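Local structure of SsfX3 (Streptomyces sp. SF2575, 3SKV) at residues 94-99 with 143-148; 30-35 with 169-174; 88-93 with 152-157; 118-123 with 132-137; 39-44 with 176-181. The protein transfers a salicylyl group in a tetracycline biosynthetic pathway, probably using a GDSL/SGNH-type catalytic domain joined to a jelly-roll domain. The protein carries 1 engineered substitution. All coordinates share one frame; numbering follows the deposited sequence.

In the fold
Contacts 1 and 2 lie in one four-stranded antiparallel sheet of the jelly roll, on neighbouring strands 96-103 and 164-172, whereas contacts 3, 4 and 5 belong to the six-stranded sheet that faces it. Contact 1 is the most buried, and its leucines and valines meet those of contacts 3 and 4 between the sheets. Contacts 2 to 5 are partly buried. In contacts 2, 3 and 4 regular strand pairing is combined with polar or charged pairs: carboxylate to hydroxyl or arginine in contact 2, arginine and lysine in contact 3, threonine to aspartate in contact 4. Contact 5, with the smallest buried area, replaces strand pairing by a water, an apolar touch and a weak lysine bond.

Contact 1 (94-99 with 143-148); sequences PWLAVR and LHVDGL
W95 meets V145 and D146 through its CB and H144 through the CE3 side of its indole. Its first torsion (chi1 64°) sets CG between the backbone N and the carbonyl carbon, and the indole thereby comes beside the imidazole of H144. At the root, W95 CB lies 3.4 Å from V145 O and 3.6 Å from D146 OD1. Further out, W95 CE3 comes within 3.4 Å of H144 CE1. The two planes are nearly parallel, 24° apart, but slid so that the six-membered ring and the imidazole barely overlap. The indole NE1 turns away to bond E173. Beneath these rings runs the antiparallel pairing of strands 96-103 and 141-145, the latter an edge strand of a four-stranded jelly-roll sheet. L96 and V145 form a hydrogen-bonded pair: V145 N donates to L96 O at 2.8 Å, and L96 N returns the bond to V145 O. V98 and L143 repeat this pattern two residues on. On the face opposite H144, L143 CD2 touches both L96 CD1 and V98 CB, each at 3.8 Å, and the leucines meet L157 and L121 of the facing sheet. Beyond the strand, L148 N donates to P94 O at 2.8 Å.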
# COMPACT_ATOMS: atom_id res chain seq x y z
N PRO A 94 4.56 29.08 -1.88
CA PRO A 94 5.89 28.64 -1.41
C PRO A 94 5.81 27.85 -0.09
O PRO A 94 6.82 27.34 0.38
CB PRO A 94 6.64 29.97 -1.26
CG PRO A 94 5.58 30.94 -0.88
CD PRO A 94 4.32 30.51 -1.59
N TRP A 95 4.61 27.77 0.52
CA TRP A 95 4.40 27.03 1.77
C TRP A 95 3.05 26.34 1.85
O TRP A 95 2.12 26.70 1.12
CB TRP A 95 4.63 27.94 3.01
CG TRP A 95 3.67 29.07 3.15
CD1 TRP A 95 3.81 30.33 2.64
CD2 TRP A 95 2.41 29.06 3.84
NE1 TRP A 95 2.71 31.10 2.97
CE2 TRP A 95 1.84 30.34 3.70
CE3 TRP A 95 1.68 28.06 4.53
CZ2 TRP A 95 0.60 30.68 4.27
CZ3 TRP A 95 0.47 28.40 5.10
CH2 TRP A 95 -0.07 29.69 4.97
N LEU A 96 2.93 25.37 2.75
CA LEU A 96 1.67 24.71 3.02
C LEU A 96 1.52 24.35 4.45
O LEU A 96 2.51 24.05 5.15
CB LEU A 96 1.32 23.53 2.06
CG LEU A 96 1.99 22.16 2.19
CD1 LEU A 96 1.52 21.37 3.43
CD2 LEU A 96 1.62 21.33 1.01
N ALA A 97 0.29 24.32 4.90
CA ALA A 97 -0.02 23.94 6.28
C ALA A 97 -1.19 22.99 6.26
O ALA A 97 -2.09 23.16 5.45
CB ALA A 97 -0.32 25.17 7.12
N VAL A 98 -1.14 21.95 7.08
CA VAL A 98 -2.20 20.95 7.20
C VAL A 98 -2.56 20.77 8.67
O VAL A 98 -1.68 20.55 9.49
CB VAL A 98 -1.85 19.58 6.56
CG1 VAL A 98 -3.01 18.59 6.71
CG2 VAL A 98 -1.48 19.73 5.09
N ARG A 99 -3.86 20.90 8.99
CA ARG A 99 -4.42 20.66 10.30
C ARG A 99 -4.84 19.18 10.30
O ARG A 99 -5.66 18.75 9.48
CB ARG A 99 -5.59 21.60 10.61
CG ARG A 99 -6.01 21.47 12.05
CD ARG A 99 -7.02 22.51 12.41
NE ARG A 99 -7.71 22.13 13.64
CZ ARG A 99 -8.96 22.47 13.91
NH1 ARG A 99 -9.66 23.21 13.06
NH2 ARG A 99 -9.53 22.06 15.04
N LEU A 143 0.79 20.94 10.87
CA LEU A 143 2.00 20.62 10.12
C LEU A 143 2.27 21.87 9.26
O LEU A 143 1.34 22.42 8.68
CB LEU A 143 1.59 19.41 9.26
CG LEU A 143 2.39 18.90 8.09
CD1 LEU A 143 2.07 17.41 7.89
CD2 LEU A 143 1.99 19.62 6.81
N HIS A 144 3.51 22.34 9.24
CA HIS A 144 3.84 23.51 8.42
C HIS A 144 5.09 23.24 7.65
O HIS A 144 6.14 23.00 8.23
CB HIS A 144 3.92 24.81 9.24
CG HIS A 144 4.15 26.01 8.38
ND1 HIS A 144 3.11 26.84 8.00
CD2 HIS A 144 5.30 26.47 7.84
CE1 HIS A 144 3.65 27.78 7.25
NE2 HIS A 144 4.97 27.59 7.10
N VAL A 145 4.96 23.26 6.32
CA VAL A 145 6.07 23.04 5.39
C VAL A 145 6.30 24.35 4.68
O VAL A 145 5.48 24.78 3.86
CB VAL A 145 5.84 21.85 4.41
CG1 VAL A 145 7.08 21.59 3.56
CG2 VAL A 145 5.44 20.60 5.15
N ASP A 146 7.37 25.02 5.04
CA ASP A 146 7.73 26.29 4.43
C ASP A 146 8.90 26.01 3.52
O ASP A 146 9.47 24.93 3.58
CB ASP A 146 8.12 27.33 5.50
CG ASP A 146 7.95 28.78 5.11
OD1 ASP A 146 7.93 29.08 3.88
OD2 ASP A 146 7.89 29.64 6.02
N GLY A 147 9.22 26.96 2.68
CA GLY A 147 10.36 26.85 1.79
C GLY A 147 10.24 25.81 0.70
O GLY A 147 11.18 25.04 0.49
N LEU A 148 9.09 25.77 0.03
CA LEU A 148 8.85 24.91 -1.12
C LEU A 148 9.19 25.79 -2.33
O LEU A 148 9.13 27.01 -2.20
CB LEU A 148 7.37 24.46 -1.22
CG LEU A 148 6.88 23.47 -0.17
CD1 LEU A 148 5.42 23.17 -0.37
CD2 LEU A 148 7.67 22.18 -0.24

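Contact 2 (30-35 with 169-174); sequences RADRSV and EVRLEA
Strand 33-35 forms one edge of the four-stranded antiparallel sheet, where R33 pairs with L172 and V35 with V170 as hydrogen-bonded pairs flanking the non-hydrogen-bonded pair of S34 and R171. V35 N gives V170 O a short bond of 2.7 Å. S34 and E169 meet on the R171 face. The serine OG, placed anti to its backbone nitrogen (chi1 -178°), donates to E169 OE2 at 2.6 Å from the anti side of the carboxylate, at the end of an extended glutamate chain. Were E169 an alanine, the S34 hydroxyl would probably lose this acceptor and be set free to turn. Further along the same face, R171 bends at its third torsion and offers its guanidinium edge to D32: R171 NH2 makes a salt bridge to D32 OD2 whose hydrogen bond is weak at 3.3 Å, though nearly straight (170°), and E142 takes NH1. The other face of this jelly-roll edge is turned to the second sheet. There the side chains of V35 and L172 meet at an angle, CG2 to CD1 4.1 Å, V35 also touches L178, and the extended R33 leads away to bond the carbonyl of A176. Past the strand ends, A31 CB and A174 CB touch at 3.6 Å.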
# COMPACT_ATOMS: atom_id res chain seq x y z
N ARG A 30 -4.52 36.34 8.38
CA ARG A 30 -5.93 36.46 7.98
C ARG A 30 -6.03 36.16 6.48
O ARG A 30 -6.88 35.39 6.06
CB ARG A 30 -6.47 37.88 8.20
CG ARG A 30 -6.45 38.42 9.60
CD ARG A 30 -7.05 39.82 9.59
NE ARG A 30 -6.59 40.65 10.71
CZ ARG A 30 -5.62 41.56 10.63
NH1 ARG A 30 -5.00 41.78 9.48
NH2 ARG A 30 -5.27 42.26 11.71
N ALA A 31 -5.15 36.78 5.69
CA ALA A 31 -5.09 36.72 4.23
C ALA A 31 -4.95 35.30 3.64
O ALA A 31 -5.50 35.05 2.55
CB ALA A 31 -3.97 37.61 3.72
N ASP A 32 -4.22 34.39 4.35
CA ASP A 32 -3.96 33.01 3.95
C ASP A 32 -5.14 32.33 3.28
O ASP A 32 -6.29 32.56 3.66
CB ASP A 32 -3.48 32.17 5.15
CG ASP A 32 -2.11 32.54 5.69
OD1 ASP A 32 -1.40 33.36 5.03
OD2 ASP A 32 -1.73 32.00 6.76
N ARG A 33 -4.85 31.51 2.27
CA ARG A 33 -5.92 30.80 1.57
C ARG A 33 -6.26 29.50 2.34
O ARG A 33 -5.41 28.65 2.51
CB ARG A 33 -5.50 30.52 0.12
CG ARG A 33 -6.67 30.07 -0.73
CD ARG A 33 -6.26 29.57 -2.09
NE ARG A 33 -7.41 28.98 -2.77
CZ ARG A 33 -7.54 28.89 -4.08
NH1 ARG A 33 -6.59 29.34 -4.88
NH2 ARG A 33 -8.63 28.34 -4.61
N SER A 34 -7.48 29.40 2.86
CA SER A 34 -7.96 28.23 3.58
C SER A 34 -8.64 27.29 2.59
O SER A 34 -9.47 27.72 1.81
CB SER A 34 -8.92 28.61 4.69
OG SER A 34 -9.31 27.43 5.37
N VAL A 35 -8.24 26.02 2.61
CA VAL A 35 -8.74 25.01 1.68
C VAL A 35 -9.38 23.84 2.42
O VAL A 35 -8.74 23.21 3.26
CB VAL A 35 -7.61 24.53 0.70
CG1 VAL A 35 -8.13 23.49 -0.31
CG2 VAL A 35 -6.94 25.73 -0.03
N GLU A 169 -8.05 20.85 7.53
CA GLU A 169 -7.78 22.04 6.72
C GLU A 169 -6.42 21.99 6.04
O GLU A 169 -5.48 21.39 6.55
CB GLU A 169 -7.79 23.27 7.65
CG GLU A 169 -7.93 24.64 6.98
CD GLU A 169 -7.63 25.82 7.88
OE1 GLU A 169 -7.28 25.63 9.07
OE2 GLU A 169 -7.74 26.97 7.38
N VAL A 170 -6.33 22.65 4.88
CA VAL A 170 -5.11 22.87 4.13
C VAL A 170 -4.99 24.38 4.02
O VAL A 170 -5.98 25.07 3.73
CB VAL A 170 -5.05 22.15 2.77
CG1 VAL A 170 -3.77 22.51 2.01
CG2 VAL A 170 -5.14 20.63 2.95
N ARG A 171 -3.83 24.92 4.33
CA ARG A 171 -3.63 26.35 4.20
C ARG A 171 -2.48 26.63 3.25
O ARG A 171 -1.51 25.87 3.20
CB ARG A 171 -3.39 27.01 5.55
CG ARG A 171 -4.68 27.37 6.27
CD ARG A 171 -4.44 27.73 7.73
NE ARG A 171 -3.32 28.66 7.88
CZ ARG A 171 -2.24 28.41 8.60
NH1 ARG A 171 -2.13 27.28 9.29
NH2 ARG A 171 -1.26 29.30 8.67
N LEU A 172 -2.61 27.69 2.47
CA LEU A 172 -1.63 28.13 1.48
C LEU A 172 -1.50 29.64 1.58
O LEU A 172 -2.32 30.30 2.25
CB LEU A 172 -2.06 27.74 0.04
CG LEU A 172 -2.44 26.27 -0.21
CD1 LEU A 172 -3.15 26.10 -1.53
CD2 LEU A 172 -1.22 25.36 -0.12
N GLU A 173 -0.47 30.20 0.88
CA GLU A 173 -0.21 31.63 0.83
C GLU A 173 -1.44 32.34 0.26
O GLU A 173 -2.13 31.77 -0.59
CB GLU A 173 1.04 31.89 -0.04
CG GLU A 173 1.53 33.34 -0.06
CD GLU A 173 2.45 33.72 1.08
OE1 GLU A 173 1.96 33.85 2.23
OE2 GLU A 173 3.66 33.88 0.83
N ALA A 174 -1.71 33.57 0.72
CA ALA A 174 -2.81 34.37 0.20
C ALA A 174 -2.56 34.63 -1.30
O ALA A 174 -1.42 34.90 -1.71
CB ALA A 174 -2.87 35.70 0.93

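Contact 3 (88-93 with 152-157); sequences HLRTDS and DKLVEL. Engineered in segment 88-93: H88 (natural residue Cys).
A salt bridge of R90 with D152 and an ammonium-to-carbonyl bond from K153 to S93 hold one end of this contact. The guanidinium of R90, folded back at its third torsion (chi3 58°), stands almost perpendicular to the D152 carboxylate: R90 NH2 donates to D152 OD2 at 2.8 Å with the oxygen in the guanidinium plane, yet the NH2 comes from above the carboxylate plane, and NE adds a weak bond to the same oxygen. K153 NZ reaches S93 O at 2.7 Å, sitting above the carbonyl plane, and adds P149 O and G151 O as further acceptors. A CH-pi contact follows at the other end. The engineered histidine H88 lies alongside E156, whose CG is over the ring face, 3.8 Å from its centroid. A water in the ring plane joins H88 NE2, at 2.8 Å, to E156 OE1, which also accepts from W158, while ND1 is bonded to D181. Apolar packing occupies the opposite face, with L89 CD1 4.1 Å from V155 CB and T91 CG2 3.9 Å from V155 CG2. Backbone bonds link the strands, notably V155 N to L89 O at 2.8 Å. Such antiparallel pairing, with V155 and L157 packed on L96 of the other sheet, is characteristic of a jelly-roll sandwich.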
# COMPACT_ATOMS: atom_id res chain seq x y z
N HIS A 88 -2.84 14.98 -3.60
CA HIS A 88 -2.25 15.73 -4.70
C HIS A 88 -2.98 17.04 -4.88
O HIS A 88 -4.21 17.11 -4.77
CB HIS A 88 -2.37 14.96 -6.02
CG HIS A 88 -1.48 13.76 -6.17
ND1 HIS A 88 -1.05 13.36 -7.40
CD2 HIS A 88 -1.04 12.88 -5.25
CE1 HIS A 88 -0.32 12.27 -7.21
NE2 HIS A 88 -0.30 11.93 -5.92
N LEU A 89 -2.21 18.08 -5.21
CA LEU A 89 -2.71 19.42 -5.52
C LEU A 89 -1.65 20.17 -6.30
O LEU A 89 -0.46 19.97 -6.06
CB LEU A 89 -3.16 20.25 -4.28
CG LEU A 89 -2.14 20.47 -3.17
CD1 LEU A 89 -1.50 21.81 -3.31
CD2 LEU A 89 -2.79 20.40 -1.82
N ARG A 90 -2.07 21.02 -7.22
CA ARG A 90 -1.15 21.88 -7.94
C ARG A 90 -1.30 23.27 -7.31
O ARG A 90 -2.43 23.73 -7.08
CB ARG A 90 -1.45 21.91 -9.44
CG ARG A 90 -1.22 20.56 -10.13
CD ARG A 90 -1.19 20.73 -11.65
NE ARG A 90 -0.13 21.67 -12.04
CZ ARG A 90 1.14 21.33 -12.22
NH1 ARG A 90 1.52 20.07 -12.11
NH2 ARG A 90 2.04 22.26 -12.54
N THR A 91 -0.17 23.89 -6.97
CA THR A 91 -0.14 25.23 -6.36
C THR A 91 1.16 25.97 -6.64
O THR A 91 2.21 25.35 -6.83
CB THR A 91 -0.43 25.17 -4.82
OG1 THR A 91 -0.77 26.49 -4.38
CG2 THR A 91 0.76 24.62 -3.99
N ASP A 92 1.08 27.31 -6.62
CA ASP A 92 2.27 28.13 -6.76
C ASP A 92 2.77 28.59 -5.36
O ASP A 92 3.78 29.27 -5.26
CB ASP A 92 2.02 29.30 -7.71
CG ASP A 92 1.01 30.36 -7.31
OD1 ASP A 92 0.32 30.18 -6.28
OD2 ASP A 92 0.84 31.33 -8.09
N SER A 93 2.03 28.25 -4.31
CA SER A 93 2.32 28.64 -2.92
C SER A 93 3.73 28.17 -2.46
O SER A 93 4.09 27.02 -2.65
CB SER A 93 1.23 28.08 -2.00
OG SER A 93 1.39 28.41 -0.63
N ASP A 152 4.23 27.34 -10.16
CA ASP A 152 3.33 26.21 -10.28
C ASP A 152 4.09 24.89 -10.20
O ASP A 152 5.15 24.73 -10.81
CB ASP A 152 2.47 26.29 -11.56
CG ASP A 152 1.26 25.35 -11.55
OD1 ASP A 152 0.60 25.21 -10.46
OD2 ASP A 152 0.93 24.78 -12.62
N LYS A 153 3.56 23.95 -9.42
CA LYS A 153 4.17 22.65 -9.19
C LYS A 153 3.15 21.66 -8.67
O LYS A 153 2.15 22.06 -8.04
CB LYS A 153 5.33 22.78 -8.15
CG LYS A 153 4.86 23.11 -6.75
CD LYS A 153 5.82 24.00 -6.00
CE LYS A 153 5.14 24.61 -4.80
NZ LYS A 153 4.89 26.06 -5.02
N LEU A 154 3.41 20.37 -8.87
CA LEU A 154 2.56 19.33 -8.31
C LEU A 154 3.06 19.00 -6.90
O LEU A 154 4.23 18.66 -6.72
CB LEU A 154 2.51 18.09 -9.22
CG LEU A 154 1.85 16.82 -8.64
CD1 LEU A 154 0.37 17.04 -8.25
CD2 LEU A 154 2.00 15.64 -9.58
N VAL A 155 2.18 19.09 -5.91
CA VAL A 155 2.48 18.77 -4.52
C VAL A 155 1.83 17.44 -4.14
O VAL A 155 0.61 17.31 -4.27
CB VAL A 155 2.06 19.89 -3.56
CG1 VAL A 155 2.50 19.56 -2.12
CG2 VAL A 155 2.65 21.23 -4.00
N GLU A 156 2.64 16.46 -3.69
CA GLU A 156 2.09 15.16 -3.25
C GLU A 156 2.45 15.01 -1.79
O GLU A 156 3.63 15.09 -1.42
CB GLU A 156 2.64 13.95 -4.03
CG GLU A 156 2.66 14.05 -5.55
CD GLU A 156 3.55 13.05 -6.27
OE1 GLU A 156 3.74 11.93 -5.75
OE2 GLU A 156 4.03 13.38 -7.38
N LEU A 157 1.44 14.81 -0.97
CA LEU A 157 1.58 14.57 0.46
C LEU A 157 1.36 13.06 0.65
O LEU A 157 0.24 12.59 0.46
CB LEU A 157 0.51 15.37 1.24
CG LEU A 157 0.91 16.72 1.86
CD1 LEU A 157 1.76 17.56 0.92
CD2 LEU A 157 -0.30 17.49 2.25
O HOH W 1 1.69 9.94 -5.98

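Contact 4 (118-123 with 132-137); sequences PALLDV and TVELKL
L121 and V133 form the central hydrogen-bonded pair of two antiparallel strands whose short axes run at 151° to each other and approach to 4.6 Å. V133 N donates to L121 O at 2.8 Å, and L121 N returns a longer bond to V133 O. Non-hydrogen-bonded pairs flank it: L120 with E134, and D122 with T132. L135 N also bonds A119 O at 2.7 Å. The side chains then divide between two faces. On one, T132 and D122 lie side by side; T132 OG1 donates to D122 OD1 at 3.1 Å, coming from above the carboxylate plane, while the other carboxylate oxygen is bonded by S203 and S205. With both oxygens engaged in this way, the carboxylate is likely to be fixed in its rotation. Next to it, L120 lies alongside E134, CD2 to CG 3.7 Å, and the leucine also crosses the T132 methyl. The opposite face is apolar. V123 CG2 touches V133 CG2 at 4.1 Å, and L121 CB meets L135 CD2 at 4.0 Å, a contact reached with the L135 CG anti to the carbonyl carbon (chi1 -62°). At the end of the contact the A119 methyl packs against L135 CB and L137 CD2. L121, V133 and L135 together meet L143 and V145 of the facing sheet. Strands 120-125 and 128-134 thus make a beta hairpin whose apolar side lines the interior of the jelly-roll sandwich and whose other side carries D122 to the serines of the loop at 203-205.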
# COMPACT_ATOMS: atom_id res chain seq x y z
N PRO A 118 8.81 5.94 14.03
CA PRO A 118 8.53 7.38 13.79
C PRO A 118 7.42 7.68 12.79
O PRO A 118 7.38 7.10 11.69
CB PRO A 118 9.88 7.93 13.32
CG PRO A 118 10.61 6.74 12.78
CD PRO A 118 10.20 5.60 13.68
N ALA A 119 6.51 8.59 13.17
CA ALA A 119 5.37 9.01 12.35
C ALA A 119 5.82 10.06 11.33
O ALA A 119 6.03 11.23 11.68
CB ALA A 119 4.26 9.55 13.24
N LEU A 120 6.02 9.63 10.08
CA LEU A 120 6.49 10.51 9.01
C LEU A 120 5.46 10.73 7.92
O LEU A 120 4.63 9.86 7.65
CB LEU A 120 7.84 10.04 8.41
CG LEU A 120 9.04 9.82 9.38
CD1 LEU A 120 10.16 9.06 8.69
CD2 LEU A 120 9.55 11.15 9.99
N LEU A 121 5.52 11.90 7.31
CA LEU A 121 4.70 12.38 6.23
C LEU A 121 5.72 12.92 5.23
O LEU A 121 6.63 13.67 5.61
CB LEU A 121 3.78 13.51 6.78
CG LEU A 121 2.79 14.36 5.91
CD1 LEU A 121 3.40 14.99 4.69
CD2 LEU A 121 1.45 13.72 5.73
N ASP A 122 5.61 12.49 3.98
CA ASP A 122 6.50 12.96 2.94
C ASP A 122 5.82 13.99 2.09
O ASP A 122 4.63 13.85 1.78
CB ASP A 122 7.02 11.81 2.06
CG ASP A 122 8.15 11.01 2.69
OD1 ASP A 122 8.66 11.43 3.75
OD2 ASP A 122 8.53 9.96 2.10
N VAL A 123 6.58 15.02 1.72
CA VAL A 123 6.14 16.09 0.83
C VAL A 123 7.02 15.96 -0.43
O VAL A 123 8.24 16.16 -0.39
CB VAL A 123 6.21 17.50 1.48
CG1 VAL A 123 5.65 18.57 0.55
CG2 VAL A 123 5.49 17.55 2.83
N THR A 132 10.53 15.57 4.69
CA THR A 132 10.03 14.47 5.51
C THR A 132 9.65 15.20 6.80
O THR A 132 10.47 15.93 7.33
CB THR A 132 11.04 13.33 5.63
OG1 THR A 132 11.37 12.84 4.33
CG2 THR A 132 10.48 12.15 6.41
N VAL A 133 8.39 15.10 7.21
CA VAL A 133 7.83 15.81 8.37
C VAL A 133 7.53 14.80 9.48
O VAL A 133 6.90 13.78 9.22
CB VAL A 133 6.54 16.59 7.95
CG1 VAL A 133 6.00 17.48 9.07
CG2 VAL A 133 6.77 17.43 6.70
N GLU A 134 7.96 15.11 10.72
CA GLU A 134 7.69 14.24 11.87
C GLU A 134 6.34 14.65 12.43
O GLU A 134 6.15 15.82 12.76
CB GLU A 134 8.79 14.34 12.94
CG GLU A 134 10.15 13.85 12.48
CD GLU A 134 11.28 14.07 13.48
OE1 GLU A 134 11.63 15.24 13.74
OE2 GLU A 134 11.83 13.06 13.96
N LEU A 135 5.40 13.70 12.52
CA LEU A 135 4.05 13.98 13.01
C LEU A 135 3.86 13.85 14.53
O LEU A 135 4.47 12.98 15.17
CB LEU A 135 3.03 13.05 12.31
CG LEU A 135 2.88 13.14 10.79
CD1 LEU A 135 1.96 12.06 10.31
CD2 LEU A 135 2.33 14.48 10.36
N LYS A 136 2.93 14.65 15.07
CA LYS A 136 2.51 14.59 16.46
C LYS A 136 1.34 13.59 16.53
O LYS A 136 0.44 13.64 15.70
CB LYS A 136 2.08 15.98 16.97
CG LYS A 136 2.32 16.15 18.45
CD LYS A 136 1.22 16.92 19.16
CE LYS A 136 1.21 16.69 20.67
NZ LYS A 136 0.88 15.28 21.05
N LEU A 137 1.38 12.66 17.49
CA LEU A 137 0.33 11.63 17.62
C LEU A 137 -0.79 11.99 18.57
O LEU A 137 -0.56 12.68 19.56
CB LEU A 137 0.93 10.28 18.07
CG LEU A 137 1.82 9.54 17.09
CD1 LEU A 137 1.98 8.11 17.51
CD2 LEU A 137 1.26 9.61 15.67

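Contact 5 (39-44 with 176-181); sequences DPALTY and ATLEKD
L178 and D39 point at each other from opposite directions, so that the leucine methyl CD2 ends 3.9 Å from D39 OD1 and equally near OD2. The L178 CG, swung anti to its own backbone nitrogen (chi1 176°), comes to rest against the A41 methyl, CG to CB 3.6 Å. D39 is held by its own segment: OD1 takes the N-H of A41 through its anti lone pair at 2.9 Å, an Asx turn set within a type I beta turn from D39 to L42. Replacing D39 by an alanine would probably leave the A41 N-H without this acceptor and open a gap beside L178 CD2. Here the short strand 178-179 and the start of 43-45 both border strand 86-91 in the six-stranded jelly-roll sheet, without pairing with each other. T43 and K180 cross at about a right angle, and T43 OG1 lies 3.8 Å from K180 CG. The chain of K180 then bends twice, and NZ gives P40 O a weak bond at 3.2 Å. A water bridges the two segments: it donates to A41 O at 2.6 Å and accepts from T43 OG1 and from D181 N, while the D181 carboxylate is engaged by the engineered H88 and by R45.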
# COMPACT_ATOMS: atom_id res chain seq x y z
N ASP A 39 -12.24 20.03 -1.02
CA ASP A 39 -12.21 20.98 -2.15
C ASP A 39 -12.09 20.18 -3.47
O ASP A 39 -11.31 19.23 -3.53
CB ASP A 39 -11.01 21.93 -2.02
CG ASP A 39 -11.01 23.07 -3.02
OD1 ASP A 39 -10.74 22.81 -4.22
OD2 ASP A 39 -11.22 24.23 -2.60
N PRO A 40 -12.83 20.55 -4.55
CA PRO A 40 -12.73 19.78 -5.81
C PRO A 40 -11.35 19.76 -6.47
O PRO A 40 -11.13 18.91 -7.32
CB PRO A 40 -13.80 20.44 -6.70
CG PRO A 40 -13.96 21.80 -6.17
CD PRO A 40 -13.81 21.65 -4.68
N ALA A 41 -10.44 20.69 -6.11
CA ALA A 41 -9.08 20.71 -6.69
C ALA A 41 -8.20 19.62 -6.06
O ALA A 41 -7.19 19.26 -6.66
CB ALA A 41 -8.44 22.10 -6.53
N LEU A 42 -8.58 19.09 -4.88
CA LEU A 42 -7.82 18.02 -4.20
C LEU A 42 -8.18 16.64 -4.73
O LEU A 42 -9.34 16.36 -5.02
CB LEU A 42 -7.92 18.04 -2.65
CG LEU A 42 -7.76 19.41 -1.93
CD1 LEU A 42 -7.84 19.27 -0.44
CD2 LEU A 42 -6.47 20.13 -2.33
N THR A 43 -7.15 15.80 -4.88
CA THR A 43 -7.23 14.42 -5.33
C THR A 43 -6.52 13.57 -4.29
O THR A 43 -5.36 13.84 -3.94
CB THR A 43 -6.59 14.24 -6.75
OG1 THR A 43 -7.14 15.17 -7.69
CG2 THR A 43 -6.78 12.84 -7.30
N TYR A 44 -7.20 12.53 -3.79
CA TYR A 44 -6.65 11.56 -2.87
C TYR A 44 -6.38 10.32 -3.70
O TYR A 44 -7.29 9.76 -4.31
CB TYR A 44 -7.59 11.24 -1.71
CG TYR A 44 -7.81 12.42 -0.80
CD1 TYR A 44 -8.76 13.40 -1.10
CD2 TYR A 44 -7.07 12.57 0.37
CE1 TYR A 44 -8.94 14.51 -0.28
CE2 TYR A 44 -7.27 13.66 1.22
CZ TYR A 44 -8.21 14.62 0.89
OH TYR A 44 -8.39 15.72 1.70
N ALA A 176 -2.49 32.52 -3.63
CA ALA A 176 -1.90 31.36 -4.30
C ALA A 176 -2.96 30.64 -5.15
O ALA A 176 -4.15 30.59 -4.76
CB ALA A 176 -1.31 30.39 -3.29
N THR A 177 -2.53 30.10 -6.31
CA THR A 177 -3.35 29.33 -7.23
C THR A 177 -3.60 27.92 -6.64
O THR A 177 -2.77 27.39 -5.88
CB THR A 177 -2.62 29.16 -8.57
OG1 THR A 177 -1.42 28.42 -8.35
CG2 THR A 177 -2.29 30.49 -9.25
N LEU A 178 -4.71 27.31 -7.02
CA LEU A 178 -5.04 25.96 -6.58
C LEU A 178 -5.68 25.28 -7.76
O LEU A 178 -6.71 25.73 -8.25
CB LEU A 178 -5.97 26.00 -5.35
CG LEU A 178 -6.47 24.64 -4.82
CD1 LEU A 178 -5.32 23.71 -4.34
CD2 LEU A 178 -7.49 24.85 -3.74
N GLU A 179 -5.03 24.23 -8.26
CA GLU A 179 -5.53 23.49 -9.42
C GLU A 179 -5.53 22.01 -9.17
O GLU A 179 -4.72 21.52 -8.39
CB GLU A 179 -4.68 23.79 -10.67
CG GLU A 179 -4.65 25.23 -11.14
CD GLU A 179 -3.86 25.46 -12.42
OE1 GLU A 179 -2.65 25.15 -12.44
OE2 GLU A 179 -4.48 25.90 -13.42
N LYS A 180 -6.42 21.29 -9.87
CA LYS A 180 -6.49 19.83 -9.79
C LYS A 180 -5.32 19.24 -10.57
O LYS A 180 -4.98 19.74 -11.65
CB LYS A 180 -7.81 19.33 -10.41
CG LYS A 180 -8.15 17.88 -10.08
CD LYS A 180 -9.33 17.38 -10.88
CE LYS A 180 -10.51 17.10 -9.99
NZ LYS A 180 -11.68 17.95 -10.31
N ASP A 181 -4.72 18.16 -10.05
CA ASP A 181 -3.71 17.41 -10.77
C ASP A 181 -4.52 16.54 -11.74
O ASP A 181 -5.27 15.67 -11.29
CB ASP A 181 -2.87 16.54 -9.82
CG ASP A 181 -2.02 15.50 -10.53
OD1 ASP A 181 -1.46 15.80 -11.61
OD2 ASP A 181 -1.88 14.39 -9.98
O HOH W 2 -5.63 17.33 -7.49